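PDB 3CB3: mandelate racemase/muconate lactonizing enzyme, which probably acts on acid sugars, as other magnesium-dependent members of the enolase superfamily do, and here holds a magnesium ion and L-glucaric acid. Local coordinates for residues A[21-26]-A[49-54]; A[144-149]-A[329-334]; A[238-243]-A[263-268]. One frame throughout, in Å; residues are numbered along the deposited sequence.

Interaction 1: residues A[21-26]-A[49-54]; sequences SSCYLP and ILFAEI
I49 and C23 face each other across two neighbouring antiparallel strands, and their backbones bond in both directions: C23 N gives its hydrogen to I49 O at 2.7 Å, and I49 N returns one to C23 O at 2.6 Å, both nearly straight. The side chain of I49 does most of the packing. CG1 sits beside the backbone N (chi1 -64°) and the next turn carries CD1 back over C23 O and against L25 CB, a tight 3.3 Å contact. Its other branch, CG2, lies over the middle of the F51 ring.

These strands belong to the antiparallel sheet of the enolase-superfamily N-terminal domain, with 61-68 beyond 44-56 and the C-terminal strand 375-382 beyond 15-27; S22 and L50 form the non-hydrogen-bonded pair between I49–C23 and S21–F51, and pack on F77 of helix 73-83.

S21 pairs with F51 through a second pair of backbone hydrogen bonds, the shorter and straighter being F51 N to S21 O at 2.8 Å. S21 OG comes to the edge of the F51 ring, 3.4 Å from F51 CB, and shares a water with E53 OE2, whose carboxylate also makes a salt bridge with R19. C23 CB touches F51 CD2 obliquely at 4.1 Å.

Interaction 2: residues A[144-149]-A[329-334]; sequences SYRDSV and PREPWV
R146 lays its guanidinium flat against P332, with P332 CD 3.3 Å above the plane and over its centre, while Y145 CB rests on the opposite face, toward the rim. The proline and the tyrosine stem thus hold the group like a plate between two supports. Getting there takes a bend: CG stands between the backbone N and the carbonyl carbon (chi1 58°), and the chain turns again at chi3.

The polar contacts gather round the same group. R146 NE makes a salt bridge with E331 OE1 at 3.5 Å, the oxygen approaching from the P332 side and well off the plane; guanidinium and carboxylate planes are 71° apart, so the pair meets obliquely and not as a flat two-pronged bridge. At the edge, water 2 reinforces it: it accepts from R146 NE at 2.7 Å and donates to E331 OE1 at 2.6 Å. E331 OE1 has a second cation in R354. R146 NH1 gives its hydrogen to Y328 O, and NH2 lies 3.1 Å from P329 O, near the guanidinium plane.

Two sets of apolar contacts flank this polar centre. On the outer side, P329 CA sits 3.8 Å from the centroid of the Y145 ring and almost on its normal, a CH-pi contact over the face; P329 CG also approaches Y145 OH. Deeper in, V149 CG1, anti to its own nitrogen (chi1 -179°), meets P332 CG at 3.7 Å and V334 CG2 at 3.8 Å, with A325 of helix 318-326 covering V149, P332 and V334.

Strands 148-152 and 333-335 run parallel side by side, V334 bonding through its backbone to R150 and Y152: the first and last strands of the modified TIM barrel of this superfamily meet here and close the ring.

Interaction 3: residues A[238-243]-A[263-268]; sequences IEEPLD and TGEMLT. With MG (magnesium ion), chain E; LGT (L-glucaric acid), chain G.
Here is the magnesium site of the enolase-superfamily barrel, built by E239 at the C-terminal end of one strand and E265 just past the end of the next. E239 OE2 binds the metal at 2.0 Å and E265 OE1 at 2.1 Å; the shared ion brings the two oxygens within 2.8 Å, their carboxylate planes 67° apart. L-glucaric acid chelates through O1A and O2; water 5 and D213 complete the six ligands. Both second oxygens are employed: E239 OE1 pairs with K182, and E265 OE2 accepts a hydrogen bond from O3 of the ligand at 3.0 Å.

E240 forms the layer behind. Its chain bends at chi2 to bring OE1 within 3.3 Å of E265 CD and 3.5 Å of E265 OE2, two acceptors that do not bond; this crowding of negative charge is probably eased by the ion. OE2 is held by two waters: water 3, which accepts from M266 N, and water 4, which accepts from T263 OG1 and donates to L242 O. With E240 cut back to an alanine, waters 3 and 4 would probably lose their common acceptor, breaking the link from T263 OG1 and L242 O to M266 N and opening a gap beside E265 and M266.

Around this core, Q216 packs on E240 and M266, helix 247-256 lies on P241 and T263, helix 270-279 covers T263 and L267, and M266 reaches A107 of the second subunit.

In the fold
From the N terminus, interaction 1 comes first: it pairs strands 15-27 and 44-56, closing a short loop of 22 residues inside the N-terminal domain before the barrel begins. Interaction 2 then ties the first barrel strand, 148-152, to the last, 333-335, with 179 residues between its segments. Interaction 3 falls within that long span, joining two consecutive strand ends across the 19-residue crossover that includes helix 247-256; none of the loops cross. Interaction 1 lies on the other side of the chain's centre from both of the others, with centres about 28 Å from interaction 2 and 26 Å from interaction 3. The latter two are about 9 Å apart at their nearest atoms.

Interaction 1: residues A[21-26]-A[49-54]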
loop_
_atom_site.group_PDB
_atom_site.type_symbol
_atom_site.label_atom_id
_atom_site.label_comp_id
_atom_site.label_asym_id
_atom_site.label_seq_id
_atom_site.Cartn_x
_atom_site.Cartn_y
_atom_site.Cartn_z
ATOM N N SER A 21 13.268 -13.537 9.366
ATOM C CA SER A 21 13.486 -13.104 10.734
ATOM C C SER A 21 13.280 -11.607 10.854
ATOM O O SER A 21 13.550 -10.849 9.916
ATOM C CB SER A 21 14.897 -13.484 11.189
ATOM O OG SER A 21 15.875 -12.915 10.343
ATOM N N SER A 22 12.778 -11.186 12.008
ATOM C CA SER A 22 12.548 -9.777 12.266
ATOM C C SER A 22 13.630 -9.336 13.240
ATOM O O SER A 22 13.677 -9.783 14.391
ATOM C CB SER A 22 11.162 -9.564 12.868
ATOM O OG SER A 22 10.846 -8.181 12.921
ATOM N N CYS A 23 14.504 -8.462 12.764
ATOM C CA CYS A 23 15.620 -7.969 13.556
ATOM C C CYS A 23 15.448 -6.496 13.902
ATOM O O CYS A 23 15.271 -5.654 13.023
ATOM C CB CYS A 23 16.922 -8.179 12.776
ATOM S SG CYS A 23 18.431 -7.551 13.551
ATOM N N TYR A 24 15.483 -6.191 15.193
ATOM C CA TYR A 24 15.350 -4.817 15.637
ATOM C C TYR A 24 16.728 -4.232 15.905
ATOM O O TYR A 24 17.371 -4.528 16.914
ATOM C CB TYR A 24 14.456 -4.742 16.877
ATOM C CG TYR A 24 12.991 -4.890 16.531
ATOM C CD1 TYR A 24 12.489 -6.093 16.031
ATOM C CD2 TYR A 24 12.118 -3.808 16.646
ATOM C CE1 TYR A 24 11.150 -6.213 15.647
ATOM C CE2 TYR A 24 10.777 -3.916 16.266
ATOM C CZ TYR A 24 10.304 -5.118 15.768
ATOM O OH TYR A 24 8.990 -5.221 15.384
ATOM N N LEU A 25 17.173 -3.407 14.966
ATOM C CA LEU A 25 18.475 -2.762 15.023
ATOM C C LEU A 25 18.467 -1.488 15.862
ATOM O O LEU A 25 17.746 -0.541 15.555
ATOM C CB LEU A 25 18.919 -2.419 13.605
ATOM C CG LEU A 25 20.230 -1.668 13.406
ATOM C CD1 LEU A 25 21.387 -2.579 13.732
ATOM C CD2 LEU A 25 20.317 -1.189 11.970
ATOM N N PRO A 26 19.256 -1.454 16.944
ATOM C CA PRO A 26 19.271 -0.234 17.757
ATOM C C PRO A 26 20.074 0.862 17.059
ATOM O O PRO A 26 21.082 0.583 16.411
ATOM C CB PRO A 26 19.916 -0.692 19.068
ATOM C CG PRO A 26 20.813 -1.816 18.635
ATOM C CD PRO A 26 19.961 -2.556 17.626
ATOM N N ILE A 49 14.158 -4.657 10.897
ATOM C CA ILE A 49 14.645 -5.223 9.648
ATOM C C ILE A 49 14.048 -6.603 9.417
ATOM O O ILE A 49 14.009 -7.438 10.322
ATOM C CB ILE A 49 16.189 -5.367 9.645
ATOM C CG1 ILE A 49 16.856 -3.994 9.738
ATOM C CG2 ILE A 49 16.652 -6.070 8.377
ATOM C CD1 ILE A 49 17.022 -3.517 11.141
ATOM N N LEU A 50 13.569 -6.833 8.202
ATOM C CA LEU A 50 13.017 -8.132 7.835
ATOM C C LEU A 50 14.066 -8.821 6.967
ATOM O O LEU A 50 14.374 -8.348 5.871
ATOM C CB LEU A 50 11.718 -7.967 7.035
ATOM C CG LEU A 50 11.171 -9.257 6.408
ATOM C CD1 LEU A 50 10.843 -10.267 7.503
ATOM C CD2 LEU A 50 9.940 -8.944 5.567
ATOM N N PHE A 51 14.635 -9.914 7.464
ATOM C CA PHE A 51 15.641 -10.650 6.705
ATOM C C PHE A 51 15.037 -11.897 6.076
ATOM O O PHE A 51 14.236 -12.595 6.705
ATOM C CB PHE A 51 16.803 -11.083 7.605
ATOM C CG PHE A 51 17.846 -10.027 7.817
ATOM C CD1 PHE A 51 18.575 -9.523 6.746
ATOM C CD2 PHE A 51 18.135 -9.571 9.104
ATOM C CE1 PHE A 51 19.585 -8.580 6.952
ATOM C CE2 PHE A 51 19.136 -8.633 9.322
ATOM C CZ PHE A 51 19.866 -8.135 8.244
ATOM N N ALA A 52 15.434 -12.173 4.839
ATOM C CA ALA A 52 14.964 -13.350 4.123
ATOM C C ALA A 52 16.146 -14.183 3.622
ATOM O O ALA A 52 17.085 -13.656 3.027
ATOM C CB ALA A 52 14.093 -12.936 2.953
ATOM N N GLU A 53 16.104 -15.484 3.881
ATOM C CA GLU A 53 17.156 -16.390 3.422
ATOM C C GLU A 53 16.502 -17.494 2.601
ATOM O O GLU A 53 15.562 -18.145 3.060
ATOM C CB GLU A 53 17.910 -16.989 4.607
ATOM C CG GLU A 53 18.742 -15.969 5.358
ATOM C CD GLU A 53 19.172 -16.451 6.726
ATOM O OE1 GLU A 53 20.020 -17.362 6.798
ATOM O OE2 GLU A 53 18.651 -15.917 7.730
ATOM N N ILE A 54 16.994 -17.680 1.378
ATOM C CA ILE A 54 16.465 -18.689 0.472
ATOM C C ILE A 54 17.573 -19.655 0.034
ATOM O O ILE A 54 18.693 -19.240 -0.279
ATOM C CB ILE A 54 15.846 -18.019 -0.776
ATOM C CG1 ILE A 54 14.678 -17.117 -0.346
ATOM C CG2 ILE A 54 15.366 -19.073 -1.766
ATOM C CD1 ILE A 54 14.024 -16.360 -1.483
HETATM O O HOH W 1 16.352 -14.794 8.131
#

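Interaction 2: residues A[144-149]-A[329-334]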
loop_
_atom_site.group_PDB
_atom_site.type_symbol
_atom_site.label_atom_id
_atom_site.label_comp_id
_atom_site.label_asym_id
_atom_site.label_seq_id
_atom_site.Cartn_x
_atom_site.Cartn_y
_atom_site.Cartn_z
ATOM N N SER A 144 26.895 -2.648 -15.330
ATOM C CA SER A 144 27.185 -1.355 -14.719
ATOM C C SER A 144 27.758 -0.330 -15.688
ATOM O O SER A 144 28.171 -0.656 -16.801
ATOM C CB SER A 144 28.140 -1.526 -13.533
ATOM O OG SER A 144 29.465 -1.757 -13.964
ATOM N N TYR A 145 27.760 0.920 -15.249
ATOM C CA TYR A 145 28.270 2.023 -16.040
ATOM C C TYR A 145 29.421 2.680 -15.285
ATOM O O TYR A 145 30.084 3.565 -15.813
ATOM C CB TYR A 145 27.172 3.065 -16.267
ATOM C CG TYR A 145 26.108 2.680 -17.264
ATOM C CD1 TYR A 145 26.192 3.089 -18.595
ATOM C CD2 TYR A 145 24.985 1.947 -16.869
ATOM C CE1 TYR A 145 25.182 2.788 -19.505
ATOM C CE2 TYR A 145 23.968 1.640 -17.777
ATOM C CZ TYR A 145 24.075 2.068 -19.085
ATOM O OH TYR A 145 23.050 1.819 -19.963
ATOM N N ARG A 146 29.651 2.244 -14.051
ATOM C CA ARG A 146 30.709 2.818 -13.231
ATOM C C ARG A 146 31.131 1.887 -12.093
ATOM O O ARG A 146 30.333 1.084 -11.593
ATOM C CB ARG A 146 30.240 4.171 -12.666
ATOM C CG ARG A 146 28.953 4.097 -11.830
ATOM C CD ARG A 146 28.341 5.493 -11.607
ATOM N NE ARG A 146 27.788 6.054 -12.843
ATOM C CZ ARG A 146 26.634 5.678 -13.386
ATOM N NH1 ARG A 146 25.897 4.747 -12.802
ATOM N NH2 ARG A 146 26.223 6.220 -14.523
ATOM N N ASP A 147 32.390 1.997 -11.683
ATOM C CA ASP A 147 32.901 1.158 -10.605
ATOM C C ASP A 147 32.766 1.831 -9.242
ATOM O O ASP A 147 33.024 1.213 -8.212
ATOM C CB ASP A 147 34.367 0.803 -10.856
ATOM C CG ASP A 147 34.568 0.090 -12.171
ATOM O OD1 ASP A 147 33.763 -0.811 -12.490
ATOM O OD2 ASP A 147 35.535 0.430 -12.884
ATOM N N SER A 148 32.378 3.103 -9.248
ATOM C CA SER A 148 32.176 3.859 -8.012
ATOM C C SER A 148 31.040 4.864 -8.244
ATOM O O SER A 148 30.794 5.287 -9.371
ATOM C CB SER A 148 33.465 4.584 -7.589
ATOM O OG SER A 148 33.789 5.628 -8.494
ATOM N N VAL A 149 30.362 5.250 -7.169
ATOM C CA VAL A 149 29.222 6.162 -7.249
ATOM C C VAL A 149 29.394 7.358 -6.321
ATOM O O VAL A 149 29.789 7.194 -5.174
ATOM C CB VAL A 149 27.924 5.414 -6.838
ATOM C CG1 VAL A 149 26.718 6.343 -6.933
ATOM C CG2 VAL A 149 27.745 4.173 -7.706
ATOM N N PRO A 329 22.290 4.648 -16.185
ATOM C CA PRO A 329 23.006 5.380 -17.240
ATOM C C PRO A 329 23.628 6.730 -16.873
ATOM O O PRO A 329 24.794 6.984 -17.171
ATOM C CB PRO A 329 21.946 5.533 -18.333
ATOM C CG PRO A 329 21.108 4.329 -18.153
ATOM C CD PRO A 329 20.942 4.278 -16.652
ATOM N N ARG A 330 22.840 7.609 -16.262
ATOM C CA ARG A 330 23.339 8.927 -15.881
ATOM C C ARG A 330 23.887 8.888 -14.456
ATOM O O ARG A 330 23.388 8.133 -13.619
ATOM C CB ARG A 330 22.219 9.965 -16.032
ATOM C CG ARG A 330 21.834 10.212 -17.495
ATOM C CD ARG A 330 20.739 11.262 -17.651
ATOM N NE ARG A 330 19.412 10.716 -17.375
ATOM C CZ ARG A 330 18.707 9.976 -18.228
ATOM N NH1 ARG A 330 19.191 9.683 -19.430
ATOM N NH2 ARG A 330 17.513 9.519 -17.875
ATOM N N GLU A 331 24.911 9.697 -14.188
ATOM C CA GLU A 331 25.557 9.731 -12.874
ATOM C C GLU A 331 24.596 9.930 -11.705
ATOM O O GLU A 331 23.939 10.954 -11.595
ATOM C CB GLU A 331 26.641 10.815 -12.818
ATOM C CG GLU A 331 27.372 10.877 -11.464
ATOM C CD GLU A 331 28.110 9.582 -11.117
ATOM O OE1 GLU A 331 29.015 9.207 -11.891
ATOM O OE2 GLU A 331 27.792 8.937 -10.074
ATOM N N PRO A 332 24.516 8.933 -10.817
ATOM C CA PRO A 332 23.653 8.946 -9.637
ATOM C C PRO A 332 24.369 9.400 -8.367
ATOM O O PRO A 332 25.575 9.650 -8.375
ATOM C CB PRO A 332 23.212 7.497 -9.543
ATOM C CG PRO A 332 24.485 6.776 -9.898
ATOM C CD PRO A 332 25.021 7.573 -11.080
ATOM N N TRP A 333 23.602 9.534 -7.286
ATOM C CA TRP A 333 24.146 9.899 -5.977
ATOM C C TRP A 333 23.562 8.908 -4.989
ATOM O O TRP A 333 22.368 8.595 -5.049
ATOM C CB TRP A 333 23.723 11.303 -5.540
ATOM C CG TRP A 333 24.475 12.423 -6.159
ATOM C CD1 TRP A 333 24.186 13.055 -7.330
ATOM C CD2 TRP A 333 25.607 13.102 -5.600
ATOM N NE1 TRP A 333 25.060 14.093 -7.531
ATOM C CE2 TRP A 333 25.943 14.145 -6.483
ATOM C CE3 TRP A 333 26.372 12.928 -4.433
ATOM C CZ2 TRP A 333 27.013 15.023 -6.239
ATOM C CZ3 TRP A 333 27.442 13.805 -4.190
ATOM C CH2 TRP A 333 27.744 14.837 -5.093
ATOM N N VAL A 334 24.396 8.404 -4.088
ATOM C CA VAL A 334 23.938 7.458 -3.075
ATOM C C VAL A 334 24.357 8.022 -1.723
ATOM O O VAL A 334 25.458 8.555 -1.584
ATOM C CB VAL A 334 24.567 6.057 -3.274
ATOM C CG1 VAL A 334 24.297 5.176 -2.064
ATOM C CG2 VAL A 334 23.977 5.403 -4.518
HETATM O O HOH W 2 29.384 7.858 -14.137
#

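Interaction 3: residues A[238-243]-A[263-268]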
loop_
_atom_site.group_PDB
_atom_site.type_symbol
_atom_site.label_atom_id
_atom_site.label_comp_id
_atom_site.label_asym_id
_atom_site.label_seq_id
_atom_site.Cartn_x
_atom_site.Cartn_y
_atom_site.Cartn_z
ATOM N N ILE A 238 17.067 20.184 -4.080
ATOM C CA ILE A 238 16.218 20.575 -2.964
ATOM C C ILE A 238 15.263 19.385 -2.886
ATOM O O ILE A 238 14.464 19.165 -3.797
ATOM C CB ILE A 238 15.426 21.863 -3.267
ATOM C CG1 ILE A 238 16.378 23.057 -3.351
ATOM C CG2 ILE A 238 14.377 22.100 -2.180
ATOM C CD1 ILE A 238 15.722 24.325 -3.858
ATOM N N GLU A 239 15.378 18.623 -1.801
ATOM C CA GLU A 239 14.603 17.411 -1.572
ATOM C C GLU A 239 13.318 17.568 -0.752
ATOM O O GLU A 239 13.282 18.289 0.251
ATOM C CB GLU A 239 15.509 16.388 -0.896
ATOM C CG GLU A 239 14.885 15.062 -0.586
ATOM C CD GLU A 239 15.889 14.101 -0.004
ATOM O OE1 GLU A 239 17.097 14.275 -0.277
ATOM O OE2 GLU A 239 15.482 13.159 0.706
ATOM N N GLU A 240 12.280 16.863 -1.195
ATOM C CA GLU A 240 10.972 16.859 -0.546
ATOM C C GLU A 240 10.514 18.217 -0.029
ATOM O O GLU A 240 10.232 18.373 1.160
ATOM C CB GLU A 240 10.955 15.850 0.611
ATOM C CG GLU A 240 10.967 14.387 0.174
ATOM C CD GLU A 240 10.201 13.484 1.134
ATOM O OE1 GLU A 240 10.700 13.216 2.256
ATOM O OE2 GLU A 240 9.083 13.048 0.764
ATOM N N PRO A 241 10.434 19.219 -0.911
ATOM C CA PRO A 241 9.985 20.508 -0.392
ATOM C C PRO A 241 8.508 20.437 -0.008
ATOM O O PRO A 241 8.057 21.164 0.880
ATOM C CB PRO A 241 10.238 21.457 -1.559
ATOM C CG PRO A 241 10.054 20.581 -2.756
ATOM C CD PRO A 241 10.738 19.299 -2.349
ATOM N N LEU A 242 7.774 19.536 -0.665
ATOM C CA LEU A 242 6.334 19.379 -0.433
ATOM C C LEU A 242 5.924 17.979 0.008
ATOM O O LEU A 242 6.749 17.063 0.082
ATOM C CB LEU A 242 5.564 19.717 -1.717
ATOM C CG LEU A 242 5.829 21.104 -2.307
ATOM C CD1 LEU A 242 5.211 21.213 -3.693
ATOM C CD2 LEU A 242 5.272 22.163 -1.364
ATOM N N ASP A 243 4.630 17.830 0.294
ATOM C CA ASP A 243 4.064 16.546 0.693
ATOM C C ASP A 243 4.437 15.570 -0.417
ATOM O O ASP A 243 4.350 15.911 -1.593
ATOM C CB ASP A 243 2.539 16.649 0.786
ATOM C CG ASP A 243 1.892 15.334 1.175
ATOM O OD1 ASP A 243 1.697 15.097 2.388
ATOM O OD2 ASP A 243 1.596 14.532 0.268
ATOM N N THR A 263 12.593 13.883 -4.916
ATOM C CA THR A 263 11.550 13.322 -4.062
ATOM C C THR A 263 11.235 11.893 -4.464
ATOM O O THR A 263 11.635 11.452 -5.542
ATOM C CB THR A 263 10.246 14.173 -4.107
ATOM O OG1 THR A 263 9.268 13.589 -3.234
ATOM C CG2 THR A 263 9.686 14.255 -5.534
ATOM N N GLY A 264 10.557 11.166 -3.579
ATOM C CA GLY A 264 10.178 9.797 -3.875
ATOM C C GLY A 264 10.432 8.801 -2.759
ATOM O O GLY A 264 9.855 7.721 -2.767
ATOM N N GLU A 265 11.278 9.158 -1.793
ATOM C CA GLU A 265 11.605 8.246 -0.696
ATOM C C GLU A 265 10.398 7.649 0.031
ATOM O O GLU A 265 10.471 6.527 0.527
ATOM C CB GLU A 265 12.509 8.942 0.334
ATOM C CG GLU A 265 11.782 9.902 1.284
ATOM C CD GLU A 265 12.744 10.652 2.196
ATOM O OE1 GLU A 265 13.648 11.330 1.665
ATOM O OE2 GLU A 265 12.602 10.558 3.435
ATOM N N MET A 266 9.294 8.391 0.105
ATOM C CA MET A 266 8.099 7.894 0.796
ATOM C C MET A 266 7.193 6.979 -0.039
ATOM O O MET A 266 6.340 6.286 0.513
ATOM C CB MET A 266 7.263 9.074 1.314
ATOM C CG MET A 266 8.016 9.999 2.249
ATOM S SD MET A 266 8.805 9.091 3.593
ATOM C CE MET A 266 7.360 8.505 4.492
ATOM N N LEU A 267 7.372 6.974 -1.356
ATOM C CA LEU A 267 6.535 6.156 -2.234
ATOM C C LEU A 267 6.774 4.664 -2.030
ATOM O O LEU A 267 7.902 4.239 -1.796
ATOM C CB LEU A 267 6.766 6.564 -3.690
ATOM C CG LEU A 267 6.565 8.069 -3.910
ATOM C CD1 LEU A 267 6.704 8.396 -5.386
ATOM C CD2 LEU A 267 5.187 8.501 -3.406
ATOM N N THR A 268 5.711 3.867 -2.125
ATOM C CA THR A 268 5.825 2.432 -1.886
ATOM C C THR A 268 5.462 1.489 -3.039
ATOM O O THR A 268 5.081 0.339 -2.805
ATOM C CB THR A 268 4.981 2.025 -0.654
ATOM O OG1 THR A 268 3.592 2.208 -0.952
ATOM C CG2 THR A 268 5.342 2.901 0.561
HETATM MG MG MG E . 14.908 12.799 2.582
HETATM O O1A LGT G . 16.575 11.624 2.861
HETATM C C1 LGT G . 16.633 11.057 3.972
HETATM O O1B LGT G . 17.427 10.128 4.256
HETATM C C2 LGT G . 15.662 11.529 5.100
HETATM O O2 LGT G . 14.485 12.117 4.512
HETATM C C3 LGT G . 15.259 10.376 6.040
HETATM O O3 LGT G . 14.641 9.357 5.259
HETATM C C4 LGT G . 14.280 10.780 7.198
HETATM O O4 LGT G . 12.997 10.153 7.041
HETATM C C5 LGT G . 14.777 10.440 8.628
HETATM O O5 LGT G . 15.059 9.032 8.717
HETATM C C6 LGT G . 16.036 11.253 9.009
HETATM O O6A LGT G . 15.840 12.445 9.345
HETATM O O6B LGT G . 17.157 10.698 8.954
HETATM O O HOH W 3 8.598 10.921 -1.091
HETATM O O HOH W 4 8.154 14.999 -1.223
HETATM O O HOH W 5 13.422 14.107 2.506
#